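Long-range contacts in Crov588 (Cafeteriavirus, PDB 6NYR), which is of unknown function but forms a circular, ring-like solenoid of leucine-rich repeats of the FNIP type: residues L187-F192 with S208-T213; G391-Q396 with G413-Q418; I618-L623 with T641-P646. All blocks are in the same frame, centred on the assembly; numbering follows the deposited sequence.

How the contacts relate
The three contacts sample one principle, the stacking of successive turns of a leucine-rich-repeat solenoid, at three places around a ring. Contact 1 joins neighbouring strands on the inner wall. Contact 2 joins the loops that lead outward from such strands, and contact 3 joins outer loops near the C-terminal end. The centres of contacts 1 and 2 lie about 28 Å from the centre of the chain and about 47 Å from each other; the centre of contact 3 lies at about 42 Å, across that centre from contact 1, about 65 Å between their centres. They follow one another along the chain without touching. No active site is known; the side chain of P646 in contact 3 lies about 4 Å from a glycerol, probably from crystallisation.

Contact 1 of 3, residues L187-F192 with S208-T213; sequences LTYLEF and SLTHLT
T188 O accepts two backbone N-H groups from the next turn of the chain. T210 N reaches T188 O at 2.9 Å in the carbonyl plane, on a lone pair, while H211 N comes to the same T188 O at 3.0 Å, nearly along the C=O axis. The hydroxyl T210 OG1 lies 3.1 Å from T188 O and pairs with H211 ND1 at the edge of the imidazole. S208 OG is 2.8 Å from L187 O, with its main partner in N185 O. Further along, L190 N donates to H211 O, T213 N to L190 O and F192 N to T213 O. These bonds join two strands whose directions differ by 1°, the parallel pairing of adjacent leucine-rich repeats, 22 residues apart. L190 and L212 face the hydrophobic interior of the solenoid, whereas Y189, H211, E191 and T213 lie on the concave surface. There the Y189 and H211 rings form an offset stack, centroids 4.2 Å apart and planes at 7°, with tyrosine CZ above the middle of the imidazole. H211 has CG beside its backbone N (chi1 -72°), and Y189 is turned alike, which lays the rings side by side; Y189 is modelled in two conformations, so the stack describes one of them. H167 and Y233 extend the row of rings to either side. E191 runs alongside T213 through CG, and a water joins L190 O to T213 OG1, 2.7 Å from the hydroxyl. On the interior face L190 CD2 meets L212 CD1 at 4.0 Å, and L209 CD1 lies 3.8 Å from L190 CB. F192 continues this apolar layer, its ring stacked on F196 and meeting F170.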
loop_
_atom_site.group_PDB
_atom_site.type_symbol
_atom_site.label_atom_id
_atom_site.label_comp_id
_atom_site.label_asym_id
_atom_site.label_seq_id
_atom_site.Cartn_x
_atom_site.Cartn_y
_atom_site.Cartn_z
ATOM N N LEU A 187 8.985 25.519 -19.793
ATOM C CA LEU A 187 8.021 24.765 -19.003
ATOM C C LEU A 187 7.785 23.386 -19.607
ATOM O O LEU A 187 7.637 23.236 -20.823
ATOM C CB LEU A 187 6.713 25.546 -18.915
ATOM C CG LEU A 187 5.744 25.203 -17.790
ATOM C CD1 LEU A 187 6.339 25.556 -16.437
ATOM C CD2 LEU A 187 4.419 25.933 -17.998
ATOM N N THR A 188 7.753 22.374 -18.741
ATOM C CA THR A 188 7.551 20.994 -19.152
ATOM C C THR A 188 6.344 20.334 -18.500
ATOM O O THR A 188 5.695 19.500 -19.137
ATOM C CB THR A 188 8.789 20.145 -18.819
ATOM O OG1 THR A 188 8.971 20.101 -17.397
ATOM C CG2 THR A 188 10.035 20.725 -19.463
ATOM N N TYR A 189 6.041 20.670 -17.246
ATOM C CA TYR A 189 4.886 20.143 -16.526
ATOM C C TYR A 189 3.945 21.302 -16.212
ATOM O O TYR A 189 4.352 22.274 -15.567
ATOM C CB TYR A 189 5.314 19.447 -15.227
ATOM C CG TYR A 189 5.956 18.089 -15.395
ATOM C CD1 TYR A 189 7.082 17.922 -16.190
ATOM C CD2 TYR A 189 5.450 16.976 -14.736
ATOM C CE1 TYR A 189 7.675 16.681 -16.340
ATOM C CE2 TYR A 189 6.037 15.731 -14.878
ATOM C CZ TYR A 189 7.148 15.590 -15.677
ATOM O OH TYR A 189 7.730 14.352 -15.819
ATOM N N LEU A 190 2.694 21.197 -16.657
ATOM C CA LEU A 190 1.670 22.194 -16.354
ATOM C C LEU A 190 0.452 21.475 -15.799
ATOM O O LEU A 190 -0.076 20.559 -16.442
ATOM C CB LEU A 190 1.297 23.013 -17.591
ATOM C CG LEU A 190 0.197 24.066 -17.420
ATOM C CD1 LEU A 190 0.515 25.033 -16.289
ATOM C CD2 LEU A 190 -0.031 24.835 -18.727
ATOM N N GLU A 191 0.019 21.873 -14.605
ATOM C CA GLU A 191 -1.176 21.313 -13.988
ATOM C C GLU A 191 -2.122 22.431 -13.579
ATOM O O GLU A 191 -1.759 23.292 -12.770
ATOM C CB GLU A 191 -0.835 20.453 -12.767
ATOM C CG GLU A 191 -2.079 19.834 -12.143
ATOM C CD GLU A 191 -1.775 18.827 -11.060
ATOM O OE1 GLU A 191 -0.596 18.443 -10.910
ATOM O OE2 GLU A 191 -2.723 18.419 -10.355
ATOM N N PHE A 192 -3.330 22.411 -14.131
ATOM C CA PHE A 192 -4.401 23.294 -13.697
ATOM C C PHE A 192 -5.224 22.631 -12.598
ATOM O O PHE A 192 -5.300 21.404 -12.495
ATOM C CB PHE A 192 -5.312 23.668 -14.865
ATOM C CG PHE A 192 -4.670 24.583 -15.860
ATOM C CD1 PHE A 192 -4.471 25.919 -15.558
ATOM C CD2 PHE A 192 -4.262 24.109 -17.095
ATOM C CE1 PHE A 192 -3.876 26.766 -16.470
ATOM C CE2 PHE A 192 -3.668 24.952 -18.012
ATOM C CZ PHE A 192 -3.475 26.280 -17.699
ATOM N N SER A 208 7.956 23.341 -25.319
ATOM C CA SER A 208 8.680 22.378 -24.509
ATOM C C SER A 208 7.794 21.563 -23.583
ATOM O O SER A 208 8.308 20.697 -22.866
ATOM C CB SER A 208 9.741 23.108 -23.675
ATOM O OG SER A 208 9.151 24.185 -22.961
ATOM N N LEU A 209 6.486 21.794 -23.589
ATOM C CA LEU A 209 5.605 21.143 -22.629
ATOM C C LEU A 209 5.461 19.662 -22.960
ATOM O O LEU A 209 5.218 19.290 -24.111
ATOM C CB LEU A 209 4.237 21.826 -22.641
ATOM C CG LEU A 209 3.300 21.578 -21.460
ATOM C CD1 LEU A 209 3.890 22.196 -20.200
ATOM C CD2 LEU A 209 1.914 22.140 -21.727
ATOM N N THR A 210 5.635 18.813 -21.946
ATOM C CA THR A 210 5.491 17.371 -22.103
ATOM C C THR A 210 4.291 16.798 -21.365
ATOM O O THR A 210 3.726 15.803 -21.819
ATOM C CB THR A 210 6.757 16.646 -21.620
ATOM O OG1 THR A 210 7.005 16.951 -20.241
ATOM C CG2 THR A 210 7.961 17.060 -22.460
ATOM N N HIS A 211 3.890 17.397 -20.243
ATOM C CA HIS A 211 2.818 16.869 -19.405
ATOM C C HIS A 211 1.794 17.973 -19.177
ATOM O O HIS A 211 2.135 19.033 -18.640
ATOM C CB HIS A 211 3.349 16.375 -18.054
ATOM C CG HIS A 211 4.145 15.111 -18.130
ATOM N ND1 HIS A 211 5.332 15.016 -18.824
ATOM C CD2 HIS A 211 3.934 13.894 -17.576
ATOM C CE1 HIS A 211 5.813 13.791 -18.703
ATOM N NE2 HIS A 211 4.984 13.090 -17.952
ATOM N N LEU A 212 0.544 17.721 -19.560
ATOM C CA LEU A 212 -0.536 18.687 -19.395
ATOM C C LEU A 212 -1.694 17.999 -18.690
ATOM O O LEU A 212 -2.228 17.003 -19.192
ATOM C CB LEU A 212 -0.989 19.256 -20.742
ATOM C CG LEU A 212 -2.165 20.232 -20.702
ATOM C CD1 LEU A 212 -1.851 21.432 -19.821
ATOM C CD2 LEU A 212 -2.548 20.685 -22.109
ATOM N N THR A 213 -2.083 18.536 -17.537
ATOM C CA THR A 213 -3.166 17.996 -16.731
ATOM C C THR A 213 -4.204 19.082 -16.495
ATOM O O THR A 213 -3.864 20.171 -16.021
ATOM C CB THR A 213 -2.650 17.483 -15.377
ATOM O OG1 THR A 213 -1.670 16.462 -15.590
ATOM C CG2 THR A 213 -3.789 16.925 -14.535
HETATM O O HOH W 1 0.732 17.722 -15.819
#

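Contact 2 of 3, residues G391-Q396 with G413-Q418; sequences GCEFNQ and GHNFNQ
N395 reaches across to the following turn and is gripped there by two donors. Its CG is anti to the backbone N (chi1 -169°), which brings the amide up to 413-418. Q418 NE2 at 2.9 Å and N417 N at 3.0 Å then approach N395 OD1 from opposite faces of the asparagine amide, each well out of its plane. The Q418 chain is bent at chi2 (-59°), bringing its amide back over the asparagine with the two planes 44° apart; the same NE2 makes a weak bond to N395 O at 3.1 Å. N415 works differently. Its CB points toward the other segment, and N415 N donates to C392 O at 2.8 Å. Both amide atoms are engaged: N415 OD1 accepts from H414 ND1 at 2.9 Å, almost in the imidazole plane, and N415 ND2 donates to a water 3.2 Å away that itself donates to E393 O. Beside them the bare CA of G413, opening a type I turn to F416, comes 3.3 Å from G391 O. The rings of F394 and F416 run alongside each other, with F394 CD2 3.9 Å from F416 CD1. Each ring has a backbone nitrogen over one face, Q396 N above F394 and Q418 N above F416. The asparagine grip recurs along the solenoid, for N373 OD1 receives N395 N and Q396 NE2, while N417 OD1 receives N439 N and Q440 NE2. No helix intervenes: both segments are loops, one running on from strand 387-389 and the other from strand 409-411, placed between the equivalent coils of the turns before and after.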
loop_
_atom_site.group_PDB
_atom_site.type_symbol
_atom_site.label_atom_id
_atom_site.label_comp_id
_atom_site.label_asym_id
_atom_site.label_seq_id
_atom_site.Cartn_x
_atom_site.Cartn_y
_atom_site.Cartn_z
ATOM N N GLY A 391 -14.897 -14.391 -10.939
ATOM C CA GLY A 391 -15.599 -13.473 -10.064
ATOM C C GLY A 391 -16.598 -14.164 -9.151
ATOM O O GLY A 391 -16.616 -15.387 -9.003
ATOM N N CYS A 392 -17.466 -13.346 -8.540
ATOM C CA CYS A 392 -18.299 -13.851 -7.456
ATOM C C CYS A 392 -19.306 -14.880 -7.943
ATOM O O CYS A 392 -19.606 -15.849 -7.236
ATOM C CB CYS A 392 -19.078 -12.720 -6.782
ATOM S SG CYS A 392 -18.193 -11.189 -6.509
ATOM N N GLU A 393 -19.871 -14.669 -9.130
ATOM C CA GLU A 393 -21.065 -15.403 -9.522
ATOM C C GLU A 393 -20.788 -16.589 -10.438
ATOM O O GLU A 393 -21.716 -17.363 -10.709
ATOM C CB GLU A 393 -22.063 -14.445 -10.197
ATOM C CG GLU A 393 -22.404 -13.233 -9.327
ATOM C CD GLU A 393 -23.873 -12.857 -9.361
ATOM O OE1 GLU A 393 -24.711 -13.708 -9.731
ATOM O OE2 GLU A 393 -24.190 -11.697 -9.018
ATOM N N PHE A 394 -19.549 -16.785 -10.883
ATOM C CA PHE A 394 -19.253 -17.973 -11.667
ATOM C C PHE A 394 -19.491 -19.221 -10.821
ATOM O O PHE A 394 -18.941 -19.361 -9.725
ATOM C CB PHE A 394 -17.819 -17.968 -12.173
ATOM C CG PHE A 394 -17.492 -19.159 -13.027
ATOM C CD1 PHE A 394 -17.900 -19.207 -14.350
ATOM C CD2 PHE A 394 -16.802 -20.236 -12.504
ATOM C CE1 PHE A 394 -17.612 -20.303 -15.142
ATOM C CE2 PHE A 394 -16.508 -21.339 -13.293
ATOM C CZ PHE A 394 -16.913 -21.371 -14.611
ATOM N N ASN A 395 -20.311 -20.133 -11.340
ATOM C CA ASN A 395 -20.665 -21.352 -10.623
ATOM C C ASN A 395 -21.102 -22.412 -11.625
ATOM O O ASN A 395 -22.163 -23.024 -11.470
ATOM C CB ASN A 395 -21.765 -21.055 -9.605
ATOM C CG ASN A 395 -21.999 -22.201 -8.650
ATOM O OD1 ASN A 395 -21.147 -23.078 -8.492
ATOM N ND2 ASN A 395 -23.154 -22.197 -7.995
ATOM N N GLN A 396 -20.281 -22.637 -12.647
ATOM C CA GLN A 396 -20.553 -23.620 -13.681
ATOM C C GLN A 396 -19.572 -24.779 -13.565
ATOM O O GLN A 396 -18.473 -24.641 -13.019
ATOM C CB GLN A 396 -20.444 -22.999 -15.079
ATOM C CG GLN A 396 -21.391 -21.844 -15.332
ATOM C CD GLN A 396 -22.843 -22.228 -15.157
ATOM O OE1 GLN A 396 -23.267 -23.309 -15.567
ATOM N NE2 GLN A 396 -23.614 -21.349 -14.532
ATOM N N GLY A 413 -14.140 -18.052 -7.392
ATOM C CA GLY A 413 -14.788 -16.937 -6.730
ATOM C C GLY A 413 -15.803 -17.346 -5.676
ATOM O O GLY A 413 -15.967 -18.519 -5.337
ATOM N N HIS A 414 -16.512 -16.333 -5.166
ATOM C CA HIS A 414 -17.394 -16.501 -4.014
ATOM C C HIS A 414 -18.336 -17.689 -4.161
ATOM O O HIS A 414 -18.459 -18.513 -3.248
ATOM C CB HIS A 414 -18.194 -15.213 -3.795
ATOM C CG HIS A 414 -18.918 -15.160 -2.486
ATOM N ND1 HIS A 414 -20.156 -15.737 -2.293
ATOM C CD2 HIS A 414 -18.577 -14.596 -1.304
ATOM C CE1 HIS A 414 -20.544 -15.530 -1.048
ATOM N NE2 HIS A 414 -19.604 -14.841 -0.426
ATOM N N ASN A 415 -19.039 -17.779 -5.289
ATOM C CA ASN A 415 -20.146 -18.718 -5.388
ATOM C C ASN A 415 -19.763 -20.085 -5.938
ATOM O O ASN A 415 -20.613 -20.982 -5.949
ATOM C CB ASN A 415 -21.265 -18.150 -6.280
ATOM C CG ASN A 415 -21.967 -16.964 -5.663
ATOM O OD1 ASN A 415 -21.738 -16.626 -4.498
ATOM N ND2 ASN A 415 -22.841 -16.329 -6.434
ATOM N N PHE A 416 -18.533 -20.277 -6.405
ATOM C CA PHE A 416 -18.207 -21.548 -7.036
ATOM C C PHE A 416 -18.345 -22.681 -6.024
ATOM O O PHE A 416 -17.706 -22.665 -4.968
ATOM C CB PHE A 416 -16.796 -21.539 -7.611
ATOM C CG PHE A 416 -16.448 -22.810 -8.330
ATOM C CD1 PHE A 416 -16.727 -22.952 -9.677
ATOM C CD2 PHE A 416 -15.877 -23.875 -7.651
ATOM C CE1 PHE A 416 -16.426 -24.124 -10.341
ATOM C CE2 PHE A 416 -15.574 -25.047 -8.306
ATOM C CZ PHE A 416 -15.849 -25.175 -9.654
ATOM N N ASN A 417 -19.168 -23.670 -6.358
ATOM C CA ASN A 417 -19.369 -24.828 -5.497
ATOM C C ASN A 417 -19.803 -26.022 -6.343
ATOM O O ASN A 417 -20.794 -26.694 -6.052
ATOM C CB ASN A 417 -20.399 -24.521 -4.409
ATOM C CG ASN A 417 -20.504 -25.628 -3.376
ATOM O OD1 ASN A 417 -19.559 -26.393 -3.167
ATOM N ND2 ASN A 417 -21.660 -25.727 -2.731
ATOM N N GLN A 418 -19.054 -26.305 -7.400
ATOM C CA GLN A 418 -19.286 -27.478 -8.228
ATOM C C GLN A 418 -18.251 -28.543 -7.891
ATOM O O GLN A 418 -17.182 -28.255 -7.344
ATOM C CB GLN A 418 -19.212 -27.135 -9.719
ATOM C CG GLN A 418 -20.186 -26.065 -10.172
ATOM C CD GLN A 418 -21.631 -26.436 -9.906
ATOM O OE1 GLN A 418 -22.015 -27.603 -9.993
ATOM N NE2 GLN A 418 -22.438 -25.441 -9.566
HETATM O O HOH W 2 -23.839 -17.529 -9.199
#

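Contact 3 of 3, residues I618-L623 with T641-P646; sequences ITENVL and TENVLP
E620 and V644 bring their backbones closest, CA to CA 4.7 Å, where two bends of the chain meet. Residues T619 to V622 form a type II turn, with N621 at positive phi, while in the other segment V644 N returns to T641 O through a backbone hydrogen bond. A water fills the junction: it donates to T619 O and to V644 O, at 2.9 and 2.8 Å, and accepts from L623 N at 2.7 Å, so three backbone groups of the two loops are satisfied at once. V644 has the largest share of the packing. V644 CG1 lies 3.4 Å from I618 CG2, the two side chains crossing at about a right angle, and V644 CG2 lies against the T619 carbonyl carbon. The CB of L623 points toward the second segment, and L623 CD1 sits 3.9 Å from P646 CD and 4.1 Å from L645 CD2. L645 also touches F673, near the C-terminal end of the chain. The side chains of E620 and N643 likewise cross, their polar ends close but not aligned for a hydrogen bond. The convex side of this leucine-rich-repeat solenoid is built of stacked irregular loops, bridged here by a water.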
loop_
_atom_site.group_PDB
_atom_site.type_symbol
_atom_site.label_atom_id
_atom_site.label_comp_id
_atom_site.label_asym_id
_atom_site.label_seq_id
_atom_site.Cartn_x
_atom_site.Cartn_y
_atom_site.Cartn_z
ATOM N N ILE A 618 8.447 -9.621 39.364
ATOM C CA ILE A 618 9.606 -10.211 38.703
ATOM C C ILE A 618 10.775 -10.177 39.677
ATOM O O ILE A 618 11.243 -9.097 40.063
ATOM C CB ILE A 618 9.954 -9.481 37.395
ATOM C CG1 ILE A 618 8.779 -9.542 36.412
ATOM C CG2 ILE A 618 11.216 -10.070 36.772
ATOM C CD1 ILE A 618 8.447 -10.945 35.928
ATOM N N THR A 619 11.258 -11.352 40.054
ATOM C CA THR A 619 12.368 -11.484 40.981
ATOM C C THR A 619 13.642 -11.857 40.221
ATOM O O THR A 619 13.656 -11.983 38.995
ATOM C CB THR A 619 12.045 -12.519 42.062
ATOM O OG1 THR A 619 11.995 -13.828 41.479
ATOM C CG2 THR A 619 10.704 -12.205 42.715
ATOM N N GLU A 620 14.729 -12.029 40.968
ATOM C CA GLU A 620 16.032 -12.251 40.363
ATOM C C GLU A 620 16.093 -13.603 39.662
ATOM O O GLU A 620 15.397 -14.554 40.026
ATOM C CB GLU A 620 17.131 -12.183 41.425
ATOM C CG GLU A 620 17.233 -10.850 42.138
ATOM C CD GLU A 620 18.513 -10.712 42.943
ATOM O OE1 GLU A 620 19.453 -11.501 42.716
ATOM O OE2 GLU A 620 18.574 -9.811 43.807
ATOM N N ASN A 621 16.939 -13.674 38.634
ATOM C CA ASN A 621 17.194 -14.901 37.885
ATOM C C ASN A 621 15.927 -15.479 37.266
ATOM O O ASN A 621 15.852 -16.685 36.998
ATOM C CB ASN A 621 17.872 -15.954 38.771
ATOM C CG ASN A 621 19.217 -15.491 39.295
ATOM O OD1 ASN A 621 20.168 -15.338 38.539
ATOM N ND2 ASN A 621 19.300 -15.271 40.603
ATOM N N VAL A 622 14.933 -14.631 37.036
ATOM C CA VAL A 622 13.709 -15.017 36.351
ATOM C C VAL A 622 13.767 -14.657 34.873
ATOM O O VAL A 622 13.399 -15.459 34.013
ATOM C CB VAL A 622 12.493 -14.358 37.043
ATOM C CG1 VAL A 622 11.237 -14.556 36.223
ATOM C CG2 VAL A 622 12.316 -14.915 38.454
ATOM N N LEU A 623 14.229 -13.456 34.557
ATOM C CA LEU A 623 14.276 -12.999 33.172
ATOM C C LEU A 623 15.463 -13.631 32.446
ATOM O O LEU A 623 16.523 -13.835 33.046
ATOM C CB LEU A 623 14.385 -11.479 33.123
ATOM C CG LEU A 623 13.137 -10.724 33.578
ATOM C CD1 LEU A 623 13.332 -9.221 33.422
ATOM C CD2 LEU A 623 11.906 -11.170 32.810
ATOM N N THR A 641 13.557 -3.607 39.856
ATOM C CA THR A 641 14.838 -3.227 40.428
ATOM C C THR A 641 15.930 -3.513 39.407
ATOM O O THR A 641 15.755 -4.317 38.488
ATOM C CB THR A 641 15.116 -3.985 41.729
ATOM O OG1 THR A 641 15.232 -5.386 41.454
ATOM C CG2 THR A 641 13.988 -3.756 42.730
ATOM N N GLU A 642 17.068 -2.838 39.572
ATOM C CA GLU A 642 18.145 -2.974 38.597
ATOM C C GLU A 642 18.759 -4.369 38.642
ATOM O O GLU A 642 19.240 -4.866 37.616
ATOM C CB GLU A 642 19.202 -1.895 38.840
ATOM C CG GLU A 642 18.661 -0.481 38.619
ATOM C CD GLU A 642 19.663 0.472 37.991
ATOM O OE1 GLU A 642 20.650 0.001 37.390
ATOM O OE2 GLU A 642 19.460 1.702 38.106
ATOM N N ASN A 643 18.746 -5.016 39.809
ATOM C CA ASN A 643 19.305 -6.353 39.959
ATOM C C ASN A 643 18.409 -7.446 39.388
ATOM O O ASN A 643 18.786 -8.622 39.440
ATOM C CB ASN A 643 19.574 -6.648 41.439
ATOM C CG ASN A 643 18.323 -6.534 42.299
ATOM O OD1 ASN A 643 17.216 -6.364 41.790
ATOM N ND2 ASN A 643 18.498 -6.635 43.612
ATOM N N VAL A 644 17.247 -7.087 38.845
ATOM C CA VAL A 644 16.286 -8.046 38.312
ATOM C C VAL A 644 16.367 -8.049 36.793
ATOM O O VAL A 644 16.031 -9.046 36.145
ATOM C CB VAL A 644 14.864 -7.701 38.798
ATOM C CG1 VAL A 644 13.821 -8.187 37.820
ATOM C CG2 VAL A 644 14.621 -8.283 40.191
ATOM N N LEU A 645 16.786 -6.945 36.220
ATOM C CA LEU A 645 16.879 -6.807 34.767
ATOM C C LEU A 645 18.216 -7.341 34.274
ATOM O O LEU A 645 19.257 -7.051 34.881
ATOM C CB LEU A 645 16.725 -5.355 34.362
ATOM C CG LEU A 645 15.384 -4.708 34.726
ATOM C CD1 LEU A 645 15.440 -3.203 34.530
ATOM C CD2 LEU A 645 14.257 -5.306 33.899
ATOM N N PRO A 646 18.239 -8.149 33.213
ATOM C CA PRO A 646 19.525 -8.636 32.695
ATOM C C PRO A 646 20.334 -7.521 32.045
ATOM O O PRO A 646 19.797 -6.552 31.500
ATOM C CB PRO A 646 19.117 -9.702 31.667
ATOM C CG PRO A 646 17.725 -9.316 31.252
ATOM C CD PRO A 646 17.089 -8.728 32.489
HETATM O O HOH W 3 14.876 -11.543 36.382
#